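Local coordinates for cyclic AMP receptor protein (Thermus thermophilus, PDB 4EV0), which activates transcription from six promoters in a cAMP-dependent manner, acting as a homodimer that binds DNA through winged helix-turn-helix domains, at residues B[146-149]-B[150-154]; B[176-179]-B[180-184]; B[184-187]-B[188-192]. One frame throughout, in Å; residues are numbered along the deposited sequence.

Contact 1: residues B[146-149]-B[150-154]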
loop_
_atom_site.group_PDB
_atom_site.type_symbol
_atom_site.label_atom_id
_atom_site.label_comp_id
_atom_site.label_asym_id
_atom_site.label_seq_id
_atom_site.Cartn_x
_atom_site.Cartn_y
_atom_site.Cartn_z
ATOM N N VAL B 146 -10.409 -5.824 -18.925
ATOM C CA VAL B 146 -10.756 -7.209 -19.177
ATOM C C VAL B 146 -11.272 -7.386 -20.611
ATOM O O VAL B 146 -10.898 -8.339 -21.284
ATOM C CB VAL B 146 -11.747 -7.727 -18.117
ATOM C CG1 VAL B 146 -12.245 -9.116 -18.467
ATOM C CG2 VAL B 146 -11.069 -7.719 -16.735
ATOM N N ALA B 147 -12.091 -6.444 -21.078
ATOM C CA ALA B 147 -12.576 -6.454 -22.450
ATOM C C ALA B 147 -11.384 -6.409 -23.402
ATOM O O ALA B 147 -11.305 -7.200 -24.332
ATOM C CB ALA B 147 -13.517 -5.284 -22.701
ATOM N N TYR B 148 -10.439 -5.511 -23.140
ATOM C CA TYR B 148 -9.246 -5.373 -23.977
ATOM C C TYR B 148 -8.426 -6.658 -24.032
ATOM O O TYR B 148 -7.932 -7.040 -25.098
ATOM C CB TYR B 148 -8.375 -4.257 -23.428
ATOM C CG TYR B 148 -7.066 -4.007 -24.159
ATOM C CD1 TYR B 148 -7.052 -3.511 -25.462
ATOM C CD2 TYR B 148 -5.841 -4.221 -23.518
ATOM C CE1 TYR B 148 -5.854 -3.254 -26.119
ATOM C CE2 TYR B 148 -4.643 -3.965 -24.159
ATOM C CZ TYR B 148 -4.650 -3.476 -25.457
ATOM O OH TYR B 148 -3.445 -3.221 -26.088
ATOM N N ALA B 149 -8.267 -7.313 -22.882
ATOM C CA ALA B 149 -7.611 -8.612 -22.834
ATOM C C ALA B 149 -8.283 -9.623 -23.792
ATOM O O ALA B 149 -7.612 -10.319 -24.562
ATOM C CB ALA B 149 -7.617 -9.152 -21.400
ATOM N N LEU B 150 -9.609 -9.704 -23.724
ATOM C CA LEU B 150 -10.388 -10.571 -24.598
ATOM C C LEU B 150 -10.197 -10.163 -26.060
ATOM O O LEU B 150 -10.044 -11.010 -26.942
ATOM C CB LEU B 150 -11.866 -10.459 -24.231
ATOM C CG LEU B 150 -12.303 -11.151 -22.948
ATOM C CD1 LEU B 150 -13.758 -10.816 -22.607
ATOM C CD2 LEU B 150 -12.086 -12.648 -23.100
ATOM N N LEU B 151 -10.221 -8.858 -26.300
ATOM C CA LEU B 151 -9.939 -8.313 -27.621
ATOM C C LEU B 151 -8.608 -8.860 -28.140
ATOM O O LEU B 151 -8.512 -9.301 -29.291
ATOM C CB LEU B 151 -9.866 -6.797 -27.536
ATOM C CG LEU B 151 -10.390 -5.982 -28.699
ATOM C CD1 LEU B 151 -10.519 -4.556 -28.220
ATOM C CD2 LEU B 151 -9.451 -6.067 -29.898
ATOM N N LYS B 152 -7.597 -8.851 -27.271
ATOM C CA LYS B 152 -6.268 -9.329 -27.628
ATOM C C LYS B 152 -6.264 -10.784 -28.120
ATOM O O LYS B 152 -5.486 -11.150 -29.006
ATOM C CB LYS B 152 -5.294 -9.145 -26.457
ATOM C CG LYS B 152 -4.422 -7.903 -26.602
ATOM C CD LYS B 152 -3.993 -7.317 -25.264
ATOM C CE LYS B 152 -2.718 -7.969 -24.780
ATOM N NZ LYS B 152 -2.172 -7.256 -23.597
ATOM N N LEU B 153 -7.128 -11.610 -27.535
ATOM C CA LEU B 153 -7.270 -13.005 -27.952
ATOM C C LEU B 153 -8.005 -13.086 -29.282
ATOM O O LEU B 153 -7.643 -13.865 -30.146
ATOM C CB LEU B 153 -8.030 -13.819 -26.903
ATOM C CG LEU B 153 -7.400 -13.961 -25.511
ATOM C CD1 LEU B 153 -8.351 -14.692 -24.572
ATOM C CD2 LEU B 153 -6.053 -14.679 -25.569
ATOM N N LEU B 154 -9.043 -12.271 -29.438
ATOM C CA LEU B 154 -9.721 -12.167 -30.716
ATOM C C LEU B 154 -8.743 -11.817 -31.826
ATOM O O LEU B 154 -8.908 -12.257 -32.970
ATOM C CB LEU B 154 -10.823 -11.105 -30.667
ATOM C CG LEU B 154 -12.233 -11.579 -30.318
ATOM C CD1 LEU B 154 -13.203 -10.406 -30.347
ATOM C CD2 LEU B 154 -12.689 -12.697 -31.262
#
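Y148 and K152, one helical turn apart, carry the side-chain part of this contact through a CH-pi interaction. The methylene CD of K152 sits over one face of the phenol ring, 4.1 Å from the Y148 ring centroid and 29° off the normal, displaced toward the CE2 corner, where K152 CD and Y148 CE2 are 3.6 Å apart. The lysine's chi1 of -99° and extended chi2 of 151° carry CD there; the bend at chi3 turns only the chain end toward NZ. Tyrosine suits its place because its flat ring receives the lysine while its hydroxyl works at the dimer interface: Y148 OH is hydrogen-bonded to E209 OE1 of the second subunit, and the ring stacks on F213 of that subunit. Cut back to alanine, this position would probably leave K152 CD without a ring to lie on and E209 of the second subunit without its hydroxyl mate.

The backbone supplies the second kind of interaction, the i to i+4 ladder of an alpha helix. L151 N donates to A147 O at 2.8 Å and K152 N to Y148 O at 2.8 Å; the rung from L153 N to A149 O is longer, 3.3 Å.

Apolar residues face the rest of the domain. The small A149 lets helix 166-173 come close, touching L169, L172 and A173, whereas the branched L150 fills space against helix 177-189. A147 and L151 face helix 205-212, so that helix 139-154 packs against three helices of its own domain, with Y148 and K152 turned to the second subunit.

Contact 2: residues B[176-179]-B[180-184]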
loop_
_atom_site.group_PDB
_atom_site.type_symbol
_atom_site.label_atom_id
_atom_site.label_comp_id
_atom_site.label_asym_id
_atom_site.label_seq_id
_atom_site.Cartn_x
_atom_site.Cartn_y
_atom_site.Cartn_z
ATOM N N SER B 176 -7.168 -8.955 -10.686
ATOM C CA SER B 176 -7.282 -10.187 -9.911
ATOM C C SER B 176 -8.210 -11.176 -10.612
ATOM O O SER B 176 -9.015 -10.788 -11.474
ATOM C CB SER B 176 -7.809 -9.902 -8.508
ATOM O OG SER B 176 -9.203 -9.679 -8.526
ATOM N N ARG B 177 -8.089 -12.451 -10.246
ATOM C CA ARG B 177 -8.986 -13.489 -10.742
ATOM C C ARG B 177 -10.441 -13.146 -10.376
ATOM O O ARG B 177 -11.350 -13.276 -11.210
ATOM C CB ARG B 177 -8.565 -14.867 -10.188
ATOM C CG ARG B 177 -9.153 -16.109 -10.908
ATOM C CD ARG B 177 -10.503 -16.529 -10.326
ATOM N NE ARG B 177 -10.550 -16.342 -8.873
ATOM C CZ ARG B 177 -11.670 -16.132 -8.176
ATOM N NH1 ARG B 177 -12.850 -16.097 -8.795
ATOM N NH2 ARG B 177 -11.612 -15.966 -6.858
ATOM N N GLU B 178 -10.646 -12.674 -9.147
ATOM C CA GLU B 178 -11.985 -12.345 -8.668
ATOM C C GLU B 178 -12.669 -11.253 -9.487
ATOM O O GLU B 178 -13.857 -11.352 -9.785
ATOM C CB GLU B 178 -11.980 -11.950 -7.191
ATOM C CG GLU B 178 -13.385 -11.676 -6.658
ATOM C CD GLU B 178 -13.387 -11.052 -5.271
ATOM O OE1 GLU B 178 -12.289 -10.762 -4.743
ATOM O OE2 GLU B 178 -14.492 -10.849 -4.717
ATOM N N THR B 179 -11.935 -10.206 -9.846
ATOM C CA THR B 179 -12.561 -9.127 -10.610
ATOM C C THR B 179 -12.802 -9.537 -12.066
ATOM O O THR B 179 -13.764 -9.078 -12.686
ATOM C CB THR B 179 -11.808 -7.766 -10.508
ATOM O OG1 THR B 179 -10.403 -7.958 -10.700
ATOM C CG2 THR B 179 -12.054 -7.117 -9.144
ATOM N N VAL B 180 -11.946 -10.412 -12.599
ATOM C CA VAL B 180 -12.166 -10.979 -13.923
ATOM C C VAL B 180 -13.482 -11.753 -13.958
ATOM O O VAL B 180 -14.256 -11.632 -14.925
ATOM C CB VAL B 180 -10.982 -11.871 -14.416
ATOM C CG1 VAL B 180 -11.456 -12.882 -15.474
ATOM C CG2 VAL B 180 -9.854 -11.006 -14.986
ATOM N N SER B 181 -13.753 -12.514 -12.898
ATOM C CA SER B 181 -15.011 -13.255 -12.838
ATOM C C SER B 181 -16.170 -12.281 -12.714
ATOM O O SER B 181 -17.197 -12.447 -13.365
ATOM C CB SER B 181 -15.032 -14.277 -11.694
ATOM O OG SER B 181 -14.015 -15.245 -11.863
ATOM N N ARG B 182 -15.995 -11.260 -11.885
ATOM C CA ARG B 182 -17.012 -10.226 -11.732
ATOM C C ARG B 182 -17.315 -9.553 -13.069
ATOM O O ARG B 182 -18.473 -9.374 -13.434
ATOM C CB ARG B 182 -16.567 -9.178 -10.713
ATOM C CG ARG B 182 -16.522 -9.671 -9.273
ATOM C CD ARG B 182 -16.099 -8.538 -8.322
ATOM N NE ARG B 182 -16.989 -7.375 -8.417
ATOM C CZ ARG B 182 -16.649 -6.135 -8.070
ATOM N NH1 ARG B 182 -15.424 -5.889 -7.610
ATOM N NH2 ARG B 182 -17.527 -5.139 -8.190
ATOM N N VAL B 183 -16.262 -9.187 -13.790
ATOM C CA VAL B 183 -16.412 -8.546 -15.091
ATOM C C VAL B 183 -17.040 -9.466 -16.133
ATOM O O VAL B 183 -17.932 -9.057 -16.878
ATOM C CB VAL B 183 -15.062 -8.028 -15.632
ATOM C CG1 VAL B 183 -15.197 -7.618 -17.105
ATOM C CG2 VAL B 183 -14.570 -6.864 -14.785
ATOM N N LEU B 184 -16.579 -10.713 -16.178
ATOM C CA LEU B 184 -17.124 -11.690 -17.112
ATOM C C LEU B 184 -18.599 -11.964 -16.859
ATOM O O LEU B 184 -19.371 -12.146 -17.800
ATOM C CB LEU B 184 -16.326 -12.987 -17.053
ATOM C CG LEU B 184 -14.984 -12.936 -17.773
ATOM C CD1 LEU B 184 -14.221 -14.232 -17.547
ATOM C CD2 LEU B 184 -15.221 -12.673 -19.269
#
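V183 and T179 form the tight part of this contact. The amide of V183 donates to T179 O at 2.7 Å, N-H...O angle 161°, and the valine's own CG2 branch presses on the same oxygen, V183 CG2 to T179 O being 3.2 Å. One turn earlier V180 N bonds to S176 O at 3.2 Å, with CG2 of V180 beside that carbonyl. Compact, beta-branched valines suit this buried flank, where V180 and V183 pack on V146 of helix 139-154.

The start of the helix is polar. S176 occupies the N-cap, and its OG shares a hydrogen bond with T179 OG1, 3.0 Å apart; the threonine hydroxyl points back to the serine because it stands between its backbone N and carbonyl carbon (chi1 47°).

The solvent side is looser. The R177 chain bends at chi2 and chi3, bringing NH1 edge-on to the S181 hydroxyl, but this R177 NH1 to S181 OG bond is weak, at 3.4 Å. The serine oxygen has a stronger partner in H166 ND1. E178 and R182 stay apart, with 5.7 Å between E178 OE2 and R182 NE, so any attraction between their opposite charges is probably weak. Long, flexible, charged chains fit an exposed surface. A sulfate ion, probably from the crystallisation liquor, lies about 5 Å from the S181 side chain.

Together with helix 166-173 this segment belongs to the predicted helix-turn-helix, in which the second helix, here 177-189, is the recognition helix in relatives such as CAP: buried valines inward, polar residues outward, probably toward DNA.

Contact 3: residues B[184-187]-B[188-192]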
loop_
_atom_site.group_PDB
_atom_site.type_symbol
_atom_site.label_atom_id
_atom_site.label_comp_id
_atom_site.label_asym_id
_atom_site.label_seq_id
_atom_site.Cartn_x
_atom_site.Cartn_y
_atom_site.Cartn_z
ATOM N N LEU B 184 -16.579 -10.713 -16.178
ATOM C CA LEU B 184 -17.124 -11.690 -17.112
ATOM C C LEU B 184 -18.599 -11.964 -16.859
ATOM O O LEU B 184 -19.371 -12.146 -17.800
ATOM C CB LEU B 184 -16.326 -12.987 -17.053
ATOM C CG LEU B 184 -14.984 -12.936 -17.773
ATOM C CD1 LEU B 184 -14.221 -14.232 -17.547
ATOM C CD2 LEU B 184 -15.221 -12.673 -19.269
ATOM N N HIS B 185 -19.004 -11.982 -15.598
ATOM C CA HIS B 185 -20.416 -12.190 -15.310
ATOM C C HIS B 185 -21.269 -11.002 -15.769
ATOM O O HIS B 185 -22.353 -11.193 -16.321
ATOM C CB HIS B 185 -20.637 -12.589 -13.850
ATOM C CG HIS B 185 -20.233 -14.006 -13.565
ATOM N ND1 HIS B 185 -20.909 -15.091 -14.089
ATOM C CD2 HIS B 185 -19.203 -14.517 -12.848
ATOM C CE1 HIS B 185 -20.325 -16.207 -13.689
ATOM N NE2 HIS B 185 -19.286 -15.887 -12.936
ATOM N N ALA B 186 -20.754 -9.787 -15.589
ATOM C CA ALA B 186 -21.404 -8.595 -16.136
ATOM C C ALA B 186 -21.427 -8.594 -17.676
ATOM O O ALA B 186 -22.438 -8.236 -18.284
ATOM C CB ALA B 186 -20.759 -7.331 -15.602
ATOM N N LEU B 187 -20.322 -9.006 -18.302
ATOM C CA LEU B 187 -20.262 -9.102 -19.766
ATOM C C LEU B 187 -21.217 -10.150 -20.323
ATOM O O LEU B 187 -21.747 -9.983 -21.420
ATOM C CB LEU B 187 -18.838 -9.384 -20.247
ATOM C CG LEU B 187 -17.854 -8.217 -20.131
ATOM C CD1 LEU B 187 -16.449 -8.592 -20.597
ATOM C CD2 LEU B 187 -18.377 -6.995 -20.904
ATOM N N ALA B 188 -21.441 -11.227 -19.572
ATOM C CA ALA B 188 -22.400 -12.250 -19.985
ATOM C C ALA B 188 -23.846 -11.761 -19.843
ATOM O O ALA B 188 -24.681 -12.022 -20.714
ATOM C CB ALA B 188 -22.190 -13.549 -19.212
ATOM N N GLU B 189 -24.126 -11.055 -18.747
ATOM C CA GLU B 189 -25.428 -10.414 -18.520
ATOM C C GLU B 189 -25.779 -9.398 -19.621
ATOM O O GLU B 189 -26.950 -9.189 -19.943
ATOM C CB GLU B 189 -25.449 -9.746 -17.135
ATOM C CG GLU B 189 -26.682 -8.890 -16.839
ATOM C CD GLU B 189 -26.776 -8.486 -15.370
ATOM O OE1 GLU B 189 -26.357 -9.294 -14.510
ATOM O OE2 GLU B 189 -27.262 -7.365 -15.078
ATOM N N GLU B 190 -24.752 -8.781 -20.197
ATOM C CA GLU B 190 -24.926 -7.847 -21.306
ATOM C C GLU B 190 -24.968 -8.553 -22.654
ATOM O O GLU B 190 -25.041 -7.909 -23.691
ATOM C CB GLU B 190 -23.783 -6.838 -21.327
ATOM C CG GLU B 190 -23.643 -6.018 -20.063
ATOM C CD GLU B 190 -22.443 -5.097 -20.124
ATOM O OE1 GLU B 190 -21.738 -4.971 -19.095
ATOM O OE2 GLU B 190 -22.205 -4.502 -21.204
ATOM N N GLY B 191 -24.886 -9.878 -22.634
ATOM C CA GLY B 191 -24.875 -10.667 -23.852
ATOM C C GLY B 191 -23.641 -10.521 -24.734
ATOM O O GLY B 191 -23.664 -10.926 -25.899
ATOM N N VAL B 192 -22.561 -9.959 -24.189
ATOM C CA VAL B 192 -21.339 -9.749 -24.971
ATOM C C VAL B 192 -20.509 -11.035 -25.077
ATOM O O VAL B 192 -19.917 -11.329 -26.122
ATOM C CB VAL B 192 -20.488 -8.582 -24.398
ATOM C CG1 VAL B 192 -19.244 -8.343 -25.244
ATOM C CG2 VAL B 192 -21.333 -7.311 -24.325
#
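The carboxylate of E190 and the peptide carbonyl of A186 are the flat groups that meet here. E190 OE1 stands 3.4 Å from A186 O, two acceptors that do not bond, and also borders A186 CB and L187 CD2. The first torsion (chi1 -59°), with CG anti to the carbonyl carbon, turns the acid back along the helix; E190 CG lies 3.1 Å from A186 O. A salt bridge from R143 NH2 to E190 OE2 meets its charge and probably offsets the close approach of the two oxygens.

Beyond it in the chain, the helix ends in a Schellman motif. V192 N donates to L187 O at 2.9 Å, almost in line with the C=O though its N-H is bent from the bond (144°), and G191 N to A188 O at 2.9 Å. G191 takes up a positive phi of 68°, easy for a residue without a side chain. The reversal brings V192 back to L187, where L187 CD2 and V192 CB approach to 4.4 Å.

L187 and V192 both pack on I211 of helix 205-212, L187 also meets L150 of helix 139-154, and the chain then enters strand 193-196 of the wing, whose V193 touches A188.

Contacts 2 and 3 are successive lengths of helix 177-189, sharing L184, with centres 12 Å apart: contact 2 holds its N-terminal start and contact 3 its C-terminal cap. Contact 1, on helix 139-154, lies 14 Å from each, centre to centre, and touches both. V146 CG1 meets V183 CG1 of contact 2 at 3.6 Å, while L150 CD1 reaches L187 CD1 of contact 3 at 4.0 Å and the shared L184 CD2 at 4.1 Å. One apolar seam thus joins the two helices. All three contacts lie in the DNA-binding domain, away from the cAMP pocket, which belongs to the N-terminal part of the chain.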